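Local coordinates for protein protease lasA (Pseudomonas aeruginosa, PDB 3IT5) that cleaves pentaglycine cross-links of staphylococcal peptidoglycan and degrades elastin as a secreted zinc metalloendopeptidase of the M23 family, at residues A[34-39]-A[120-125]; A[17-22]-A[158-163]. One frame throughout, in Å; residues are numbered along the deposited sequence.

Both contacts reach the large antiparallel sheet of the metallopeptidase domain, where strands 16-19 and 34-38 are neighbours, and their centres lie 11 Å apart. The two segments of contact 1 fall between those of contact 2 in the sequence: segment 17-22 comes first, then 34-39, 120-125 and finally 158-163, on a separate four-stranded sheet. Contact 1 pairs two strands at the zinc site; contact 2 packs the small sheet against the chain leading from strand 16-19 toward the zinc ligand His-23. They touch directly, with Asn-20 OD1 2.8 Å from Asp-36 N, a probable hydrogen bond, so the second contact borders the metal centre.

Contact 1. Residues A[34-39]-A[120-125]; sequences SFDASY and HLHFSL. With ZN (zinc ion), chain E.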
ATOM      1  N   SER A  34       7.699  -1.368   2.041  1.00  7.83           N
ATOM      2  CA  SER A  34       6.497  -1.792   1.321  1.00  7.27           C
ATOM      3  C   SER A  34       5.733  -2.918   2.010  1.00  7.18           C
ATOM      4  O   SER A  34       6.306  -3.709   2.765  1.00  7.16           O
ATOM      5  CB  SER A  34       6.865  -2.238  -0.103  1.00  7.23           C
ATOM      6  OG  SER A  34       7.748  -1.324  -0.743  1.00  6.55           O
ATOM      7  N   PHE A  35       4.434  -2.976   1.743  1.00  6.89           N
ATOM      8  CA  PHE A  35       3.638  -4.161   2.032  1.00  7.07           C
ATOM      9  C   PHE A  35       2.618  -4.387   0.925  1.00  6.82           C
ATOM     10  O   PHE A  35       2.177  -3.438   0.267  1.00  7.34           O
ATOM     11  CB  PHE A  35       2.993  -4.113   3.429  1.00  6.82           C
ATOM     12  CG  PHE A  35       1.828  -3.165   3.554  1.00  7.12           C
ATOM     13  CD1 PHE A  35       0.529  -3.593   3.276  1.00  7.21           C
ATOM     14  CD2 PHE A  35       2.022  -1.861   3.996  1.00  6.98           C
ATOM     15  CE1 PHE A  35      -0.557  -2.725   3.410  1.00  7.35           C
ATOM     16  CE2 PHE A  35       0.947  -0.988   4.143  1.00  7.16           C
ATOM     17  CZ  PHE A  35      -0.346  -1.416   3.848  1.00  7.31           C
ATOM     18  N   ASP A  36       2.275  -5.648   0.703  1.00  6.47           N
ATOM     19  CA  ASP A  36       1.305  -6.000  -0.319  1.00  6.22           C
ATOM     20  C   ASP A  36      -0.060  -6.190   0.315  1.00  6.30           C
ATOM     21  O   ASP A  36      -0.162  -6.446   1.513  1.00  5.87           O
ATOM     22  CB  ASP A  36       1.728  -7.266  -1.067  1.00  6.19           C
ATOM     23  CG  ASP A  36       3.121  -7.160  -1.656  1.00  5.99           C
ATOM     24  OD1 ASP A  36       3.500  -6.065  -2.128  1.00  6.11           O
ATOM     25  OD2 ASP A  36       3.842  -8.178  -1.655  1.00  6.88           O
ATOM     26  N   ALA A  37      -1.103  -6.043  -0.496  1.00  6.27           N
ATOM     27  CA  ALA A  37      -2.469  -6.229  -0.041  1.00  6.57           C
ATOM     28  C   ALA A  37      -3.350  -6.662  -1.198  1.00  6.78           C
ATOM     29  O   ALA A  37      -3.217  -6.171  -2.321  1.00  6.71           O
ATOM     30  CB  ALA A  37      -3.009  -4.955   0.602  1.00  6.53           C
ATOM     31  N   SER A  38      -4.239  -7.603  -0.910  1.00  6.98           N
ATOM     32  CA  SER A  38      -5.197  -8.089  -1.883  1.00  7.29           C
ATOM     33  C   SER A  38      -6.446  -8.505  -1.127  1.00  7.44           C
ATOM     34  O   SER A  38      -6.352  -9.053  -0.020  1.00  7.62           O
ATOM     35  CB  SER A  38      -4.618  -9.282  -2.643  1.00  7.01           C
ATOM     36  OG  SER A  38      -5.509  -9.740  -3.640  1.00  7.47           O
ATOM     37  N   TYR A  39      -7.612  -8.240  -1.710  1.00  7.59           N
ATOM     38  CA  TYR A  39      -8.870  -8.659  -1.095  1.00  7.64           C
ATOM     39  C   TYR A  39      -8.841 -10.145  -0.741  1.00  7.76           C
ATOM     40  O   TYR A  39      -9.081 -10.507   0.412  1.00  7.80           O
ATOM     41  CB  TYR A  39     -10.085  -8.337  -1.986  1.00  7.66           C
ATOM     42  CG  TYR A  39     -11.323  -9.130  -1.602  1.00  7.50           C
ATOM     43  CD1 TYR A  39     -11.991  -8.877  -0.407  1.00  7.64           C
ATOM     44  CD2 TYR A  39     -11.808 -10.148  -2.423  1.00  7.82           C
ATOM     45  CE1 TYR A  39     -13.115  -9.614  -0.036  1.00  8.52           C
ATOM     46  CE2 TYR A  39     -12.933 -10.895  -2.064  1.00  8.27           C
ATOM     47  CZ  TYR A  39     -13.584 -10.617  -0.871  1.00  8.87           C
ATOM     48  OH  TYR A  39     -14.695 -11.344  -0.503  1.00  9.05           O
ATOM     49  N   HIS A 120      -2.118  -8.615  -6.674  1.00  4.63           N
ATOM     50  CA  HIS A 120      -1.979  -7.861  -5.423  1.00  4.34           C
ATOM     51  C   HIS A 120      -1.491  -6.433  -5.702  1.00  4.34           C
ATOM     52  O   HIS A 120      -1.027  -6.129  -6.804  1.00  4.17           O
ATOM     53  CB  HIS A 120      -1.016  -8.563  -4.451  1.00  4.40           C
ATOM     54  CG  HIS A 120       0.416  -8.567  -4.900  1.00  4.00           C
ATOM     55  ND1 HIS A 120       0.918  -9.493  -5.789  1.00  4.72           N
ATOM     56  CD2 HIS A 120       1.454  -7.758  -4.578  1.00  4.10           C
ATOM     57  CE1 HIS A 120       2.200  -9.253  -6.000  1.00  3.76           C
ATOM     58  NE2 HIS A 120       2.551  -8.208  -5.273  1.00  3.61           N
ATOM     59  N   LEU A 121      -1.616  -5.565  -4.703  1.00  4.51           N
ATOM     60  CA  LEU A 121      -0.990  -4.247  -4.751  1.00  4.41           C
ATOM     61  C   LEU A 121       0.308  -4.233  -3.937  1.00  4.27           C
ATOM     62  O   LEU A 121       0.314  -4.608  -2.763  1.00  4.30           O
ATOM     63  CB  LEU A 121      -1.950  -3.168  -4.230  1.00  4.02           C
ATOM     64  CG  LEU A 121      -1.335  -1.806  -3.872  1.00  3.98           C
ATOM     65  CD1 LEU A 121      -0.974  -0.996  -5.118  1.00  3.29           C
ATOM     66  CD2 LEU A 121      -2.260  -1.013  -2.959  1.00  3.37           C
ATOM     67  N   HIS A 122       1.396  -3.807  -4.576  1.00  4.16           N
ATOM     68  CA  HIS A 122       2.659  -3.516  -3.898  1.00  4.14           C
ATOM     69  C   HIS A 122       2.677  -2.015  -3.588  1.00  3.99           C
ATOM     70  O   HIS A 122       2.616  -1.185  -4.494  1.00  3.82           O
ATOM     71  CB  HIS A 122       3.837  -3.953  -4.787  1.00  4.21           C
ATOM     72  CG  HIS A 122       5.177  -3.450  -4.343  1.00  4.78           C
ATOM     73  ND1 HIS A 122       5.979  -4.142  -3.462  1.00  5.80           N
ATOM     74  CD2 HIS A 122       5.873  -2.343  -4.695  1.00  5.49           C
ATOM     75  CE1 HIS A 122       7.104  -3.476  -3.277  1.00  5.97           C
ATOM     76  NE2 HIS A 122       7.062  -2.374  -4.005  1.00  5.24           N
ATOM     77  N   PHE A 123       2.755  -1.683  -2.301  1.00  3.95           N
ATOM     78  CA  PHE A 123       2.503  -0.322  -1.813  1.00  3.93           C
ATOM     79  C   PHE A 123       3.656   0.170  -0.932  1.00  3.85           C
ATOM     80  O   PHE A 123       3.947  -0.430   0.099  1.00  3.90           O
ATOM     81  CB  PHE A 123       1.158  -0.316  -1.068  1.00  3.81           C
ATOM     82  CG  PHE A 123       0.914   0.893  -0.213  1.00  4.26           C
ATOM     83  CD1 PHE A 123       0.545   2.107  -0.783  1.00  4.23           C
ATOM     84  CD2 PHE A 123       1.002   0.804   1.176  1.00  4.35           C
ATOM     85  CE1 PHE A 123       0.293   3.222   0.013  1.00  4.13           C
ATOM     86  CE2 PHE A 123       0.752   1.918   1.983  1.00  4.10           C
ATOM     87  CZ  PHE A 123       0.401   3.127   1.400  1.00  4.39           C
ATOM     88  N   SER A 124       4.299   1.265  -1.341  1.00  4.08           N
ATOM     89  CA  SER A 124       5.548   1.725  -0.708  1.00  4.36           C
ATOM     90  C   SER A 124       5.497   3.134  -0.114  1.00  4.39           C
ATOM     91  O   SER A 124       4.856   4.028  -0.664  1.00  4.55           O
ATOM     92  CB  SER A 124       6.700   1.667  -1.711  1.00  4.27           C
ATOM     93  OG  SER A 124       6.747   0.414  -2.368  1.00  4.53           O
ATOM     94  N   LEU A 125       6.217   3.321   0.989  1.00  4.58           N
ATOM     95  CA  LEU A 125       6.323   4.611   1.662  1.00  4.66           C
ATOM     96  C   LEU A 125       7.610   5.339   1.279  1.00  4.88           C
ATOM     97  O   LEU A 125       8.709   4.787   1.393  1.00  4.66           O
ATOM     98  CB  LEU A 125       6.245   4.429   3.185  1.00  4.58           C
ATOM     99  CG  LEU A 125       6.212   5.655   4.112  1.00  4.22           C
ATOM    100  CD1 LEU A 125       4.962   6.506   3.904  1.00  2.60           C
ATOM    101  CD2 LEU A 125       6.304   5.196   5.565  1.00  4.51           C
TER
HETATM  102 ZN    ZN E 183       5.451  -6.177  -2.759  1.00 14.54          ZN
HETATM  103  O   HOH W   1       5.101  -7.220  -4.545  1.00 10.52           O
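The Phe-35 and Phe-123 rings form an offset edge-to-face pair, Phe-123 turning its edge toward the face of Phe-35 with the planes at 76° and CE2 of Phe-35 3.5 Å from CD2 of Phe-123. On the same face of the sheet Tyr-79 meets the Phe-123 ring, and Pro-19 touches Phe-35. The other face carries the zinc site of the M23 fold, built on antiparallel strands 34-38 and 121-125. Here Asp-36 OD1 lies at the edge of the His-122 imidazole, near its plane, and both groups bind the same zinc ion, OD1 at 2.0 Å and His-122 ND1 at 2.2 Å; His-23 and a water complete the inner shell. CG of His-122, anti to the backbone N (chi1 168°), sends the ring out from the sheet to the metal. Its far nitrogen, NE2, is hydrogen-bonded to Asn-25 OD1, which probably fixes the ring's rotation. The His-120 ring crosses the Asp-36 carboxylate with the planes 52° apart, and its ND1 is held by Gly-118 O. In the plane of this imidazole sits the zinc-bound water, hydrogen-bonded to His-120 NE2 at 2.8 Å, an arrangement consistent with the inferred role of His-120 as proton donor or acceptor alongside His-81. In the backbone, Phe-35 with Phe-123 and Ala-37 with Leu-121 are hydrogen-bonded pairs. Asp-36 and His-122 are a non-hydrogen-bonded pair with CA atoms 4.6 Å apart, and their side chains project from the same face, so that both reach the metal. At the Ser-34 end a hydroxyl-hydroxyl hydrogen bond joins the strands, Ser-34 OG to Ser-124 OG 2.6 Å, and Ser-124 OG is in turn hydrogen-bonded to Asn-25 OD1.

Contact 2. Residues A[17-22]-A[158-163]; sequences WQPNGA and YYFYNQ
Pro-19, near the end of strand 16-19, opens the contact by touching the Phe-160 ring with CG, 3.6 Å from CE2, and with CB, the two side chains passing one another while pointing opposite ways. This is packing in the M23 peptidase between a small four-stranded antiparallel sheet, with the residue leading into its strand 159-162, and the chain running on from strand 16-19. Phe-160 belongs to that strand, and its ring also makes an edge-to-face contact with Phe-35, joining the small sheet to the large one that bears the zinc site. Next, Asn-20 splits its duties. Its CB is directed away from segment 158-163 and its OD1 is engaged by Asp-36, a zinc ligand, whereas its carbonyl oxygen takes a weak hydrogen bond from the phenol of Tyr-158, OH to O 2.8 Å. Tyr-158 gets there through an extended first torsion, CG anti to the backbone N (chi1 179°), which carries the ring from its own backbone across to segment 17-22. Gly-21 then passes over one face of that ring in a CH-pi contact, its CA 3.7 Å from the ring centroid and 17° off the normal, while its carbonyl oxygen accepts a hydrogen bond from ND1 of the zinc ligand His-23. The Tyr-158 ring therefore lies along residues 20-22, which lead to that ligand. Ala-22 N lies over the same face, 3.3 Å from Tyr-158 CE1, and Ala-22 CB packs 3.7 Å from that carbon.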
ATOM      1  N   TRP A  17      -9.011  -5.503   3.051  1.00  6.16           N
ATOM      2  CA  TRP A  17      -8.098  -6.337   2.270  1.00  6.00           C
ATOM      3  C   TRP A  17      -7.122  -7.049   3.192  1.00  5.99           C
ATOM      4  O   TRP A  17      -6.969  -6.666   4.359  1.00  6.06           O
ATOM      5  CB  TRP A  17      -7.307  -5.482   1.273  1.00  5.69           C
ATOM      6  CG  TRP A  17      -8.080  -4.986   0.089  1.00  5.34           C
ATOM      7  CD1 TRP A  17      -9.433  -5.036  -0.104  1.00  4.82           C
ATOM      8  CD2 TRP A  17      -7.538  -4.318  -1.053  1.00  4.68           C
ATOM      9  NE1 TRP A  17      -9.762  -4.456  -1.304  1.00  4.05           N
ATOM     10  CE2 TRP A  17      -8.618  -4.004  -1.906  1.00  4.63           C
ATOM     11  CE3 TRP A  17      -6.240  -3.962  -1.443  1.00  4.48           C
ATOM     12  CZ2 TRP A  17      -8.441  -3.353  -3.127  1.00  4.32           C
ATOM     13  CZ3 TRP A  17      -6.067  -3.300  -2.651  1.00  5.41           C
ATOM     14  CH2 TRP A  17      -7.162  -3.005  -3.480  1.00  4.79           C
ATOM     15  N   GLN A  18      -6.452  -8.069   2.656  1.00  6.05           N
ATOM     16  CA  GLN A  18      -5.439  -8.823   3.398  1.00  6.19           C
ATOM     17  C   GLN A  18      -4.022  -8.359   3.054  1.00  6.25           C
ATOM     18  O   GLN A  18      -3.572  -8.540   1.916  1.00  6.28           O
ATOM     19  CB  GLN A  18      -5.535 -10.314   3.080  1.00  5.88           C
ATOM     20  CG  GLN A  18      -6.834 -10.995   3.456  1.00  6.00           C
ATOM     21  CD  GLN A  18      -6.845 -12.440   3.005  1.00  6.41           C
ATOM     22  OE1 GLN A  18      -5.797 -13.092   2.951  1.00  6.55           O
ATOM     23  NE2 GLN A  18      -8.023 -12.948   2.668  1.00  6.39           N
ATOM     24  N   PRO A  19      -3.301  -7.788   4.037  1.00  6.32           N
ATOM     25  CA  PRO A  19      -1.909  -7.408   3.782  1.00  6.28           C
ATOM     26  C   PRO A  19      -0.933  -8.557   4.035  1.00  6.31           C
ATOM     27  O   PRO A  19      -1.263  -9.501   4.755  1.00  6.37           O
ATOM     28  CB  PRO A  19      -1.668  -6.282   4.791  1.00  6.29           C
ATOM     29  CG  PRO A  19      -2.574  -6.637   5.959  1.00  6.44           C
ATOM     30  CD  PRO A  19      -3.727  -7.453   5.412  1.00  6.29           C
ATOM     31  N   ASN A  20       0.253  -8.476   3.436  1.00  6.24           N
ATOM     32  CA  ASN A  20       1.334  -9.413   3.738  1.00  6.37           C
ATOM     33  C   ASN A  20       2.467  -8.689   4.468  1.00  6.52           C
ATOM     34  O   ASN A  20       2.358  -7.494   4.743  1.00  6.73           O
ATOM     35  CB  ASN A  20       1.822 -10.133   2.467  1.00  6.16           C
ATOM     36  CG  ASN A  20       2.801  -9.298   1.638  1.00  6.24           C
ATOM     37  OD1 ASN A  20       2.935  -8.085   1.827  1.00  5.38           O
ATOM     38  ND2 ASN A  20       3.490  -9.958   0.708  1.00  5.36           N
ATOM     39  N   GLY A  21       3.547  -9.405   4.773  1.00  6.72           N
ATOM     40  CA  GLY A  21       4.664  -8.846   5.530  1.00  6.68           C
ATOM     41  C   GLY A  21       5.425  -7.735   4.828  1.00  7.02           C
ATOM     42  O   GLY A  21       5.514  -7.701   3.592  1.00  7.12           O
ATOM     43  N   ALA A  22       5.974  -6.826   5.629  1.00  6.91           N
ATOM     44  CA  ALA A  22       6.761  -5.713   5.122  1.00  6.97           C
ATOM     45  C   ALA A  22       8.013  -6.197   4.401  1.00  7.06           C
ATOM     46  O   ALA A  22       8.623  -7.203   4.780  1.00  7.23           O
ATOM     47  CB  ALA A  22       7.129  -4.760   6.252  1.00  7.01           C
ATOM     48  N   TYR A 158       5.540  -8.936  13.011  1.00  9.87           N
ATOM     49  CA  TYR A 158       4.865  -8.075  12.043  1.00  9.35           C
ATOM     50  C   TYR A 158       3.391  -7.965  12.395  1.00  9.16           C
ATOM     51  O   TYR A 158       2.698  -8.980  12.508  1.00  9.12           O
ATOM     52  CB  TYR A 158       5.019  -8.620  10.620  1.00  9.13           C
ATOM     53  CG  TYR A 158       4.321  -7.782   9.566  1.00  8.65           C
ATOM     54  CD1 TYR A 158       4.838  -6.549   9.179  1.00  8.18           C
ATOM     55  CD2 TYR A 158       3.141  -8.221   8.962  1.00  8.61           C
ATOM     56  CE1 TYR A 158       4.203  -5.772   8.221  1.00  7.84           C
ATOM     57  CE2 TYR A 158       2.496  -7.449   7.999  1.00  8.52           C
ATOM     58  CZ  TYR A 158       3.042  -6.225   7.631  1.00  7.92           C
ATOM     59  OH  TYR A 158       2.428  -5.448   6.678  1.00  7.95           O
ATOM     60  N   TYR A 159       2.915  -6.735  12.560  1.00  8.76           N
ATOM     61  CA  TYR A 159       1.524  -6.496  12.927  1.00  8.61           C
ATOM     62  C   TYR A 159       1.063  -5.068  12.644  1.00  8.34           C
ATOM     63  O   TYR A 159       1.873  -4.141  12.545  1.00  8.20           O
ATOM     64  CB  TYR A 159       1.287  -6.843  14.408  1.00  8.65           C
ATOM     65  CG  TYR A 159       2.253  -6.175  15.370  1.00  8.91           C
ATOM     66  CD1 TYR A 159       2.005  -4.894  15.863  1.00  9.00           C
ATOM     67  CD2 TYR A 159       3.415  -6.826  15.786  1.00  9.29           C
ATOM     68  CE1 TYR A 159       2.889  -4.275  16.747  1.00  9.39           C
ATOM     69  CE2 TYR A 159       4.305  -6.220  16.665  1.00  9.52           C
ATOM     70  CZ  TYR A 159       4.037  -4.945  17.141  1.00  9.67           C
ATOM     71  OH  TYR A 159       4.923  -4.337  18.006  1.00  9.73           O
ATOM     72  N   PHE A 160      -0.250  -4.913  12.512  1.00  8.09           N
ATOM     73  CA  PHE A 160      -0.895  -3.611  12.482  1.00  8.07           C
ATOM     74  C   PHE A 160      -1.570  -3.424  13.839  1.00  8.17           C
ATOM     75  O   PHE A 160      -2.505  -4.154  14.172  1.00  7.76           O
ATOM     76  CB  PHE A 160      -1.940  -3.561  11.361  1.00  8.04           C
ATOM     77  CG  PHE A 160      -1.355  -3.597   9.971  1.00  8.53           C
ATOM     78  CD1 PHE A 160      -1.253  -2.431   9.217  1.00  8.91           C
ATOM     79  CD2 PHE A 160      -0.913  -4.795   9.412  1.00  8.75           C
ATOM     80  CE1 PHE A 160      -0.713  -2.455   7.931  1.00  9.39           C
ATOM     81  CE2 PHE A 160      -0.370  -4.831   8.126  1.00  9.10           C
ATOM     82  CZ  PHE A 160      -0.271  -3.664   7.385  1.00  9.10           C
ATOM     83  N   TYR A 161      -1.083  -2.474  14.638  1.00  8.13           N
ATOM     84  CA  TYR A 161      -1.682  -2.236  15.952  1.00  8.16           C
ATOM     85  C   TYR A 161      -2.666  -1.076  15.921  1.00  8.04           C
ATOM     86  O   TYR A 161      -2.278   0.079  15.692  1.00  7.58           O
ATOM     87  CB  TYR A 161      -0.615  -2.024  17.039  1.00  8.27           C
ATOM     88  CG  TYR A 161      -1.196  -1.719  18.409  1.00  8.69           C
ATOM     89  CD1 TYR A 161      -1.775  -2.727  19.183  1.00  8.63           C
ATOM     90  CD2 TYR A 161      -1.178  -0.421  18.925  1.00  8.65           C
ATOM     91  CE1 TYR A 161      -2.316  -2.454  20.436  1.00  9.07           C
ATOM     92  CE2 TYR A 161      -1.719  -0.136  20.179  1.00  9.07           C
ATOM     93  CZ  TYR A 161      -2.283  -1.160  20.929  1.00  9.12           C
ATOM     94  OH  TYR A 161      -2.819  -0.897  22.168  1.00  9.29           O
ATOM     95  N   ASN A 162      -3.940  -1.397  16.148  1.00  7.88           N
ATOM     96  CA  ASN A 162      -4.995  -0.393  16.229  1.00  7.88           C
ATOM     97  C   ASN A 162      -4.885   0.399  17.534  1.00  8.14           C
ATOM     98  O   ASN A 162      -5.130  -0.133  18.622  1.00  8.17           O
ATOM     99  CB  ASN A 162      -6.379  -1.047  16.098  1.00  7.84           C
ATOM    100  CG  ASN A 162      -7.511  -0.030  15.983  1.00  7.17           C
ATOM    101  OD1 ASN A 162      -7.488   1.028  16.613  1.00  7.25           O
ATOM    102  ND2 ASN A 162      -8.511  -0.358  15.182  1.00  6.97           N
ATOM    103  N   GLN A 163      -4.534   1.677  17.408  1.00  8.39           N
ATOM    104  CA  GLN A 163      -4.267   2.546  18.557  1.00  8.69           C
ATOM    105  C   GLN A 163      -5.540   3.106  19.205  1.00  8.92           C
ATOM    106  O   GLN A 163      -5.475   3.795  20.226  1.00  8.97           O
ATOM    107  CB  GLN A 163      -3.330   3.690  18.141  1.00  8.87           C
ATOM    108  CG  GLN A 163      -1.985   3.211  17.590  1.00  8.75           C
ATOM    109  CD  GLN A 163      -1.254   4.274  16.801  1.00  9.14           C
ATOM    110  OE1 GLN A 163      -0.185   4.722  17.201  1.00  9.42           O
ATOM    111  NE2 GLN A 163      -1.827   4.684  15.669  1.00  9.62           N
TER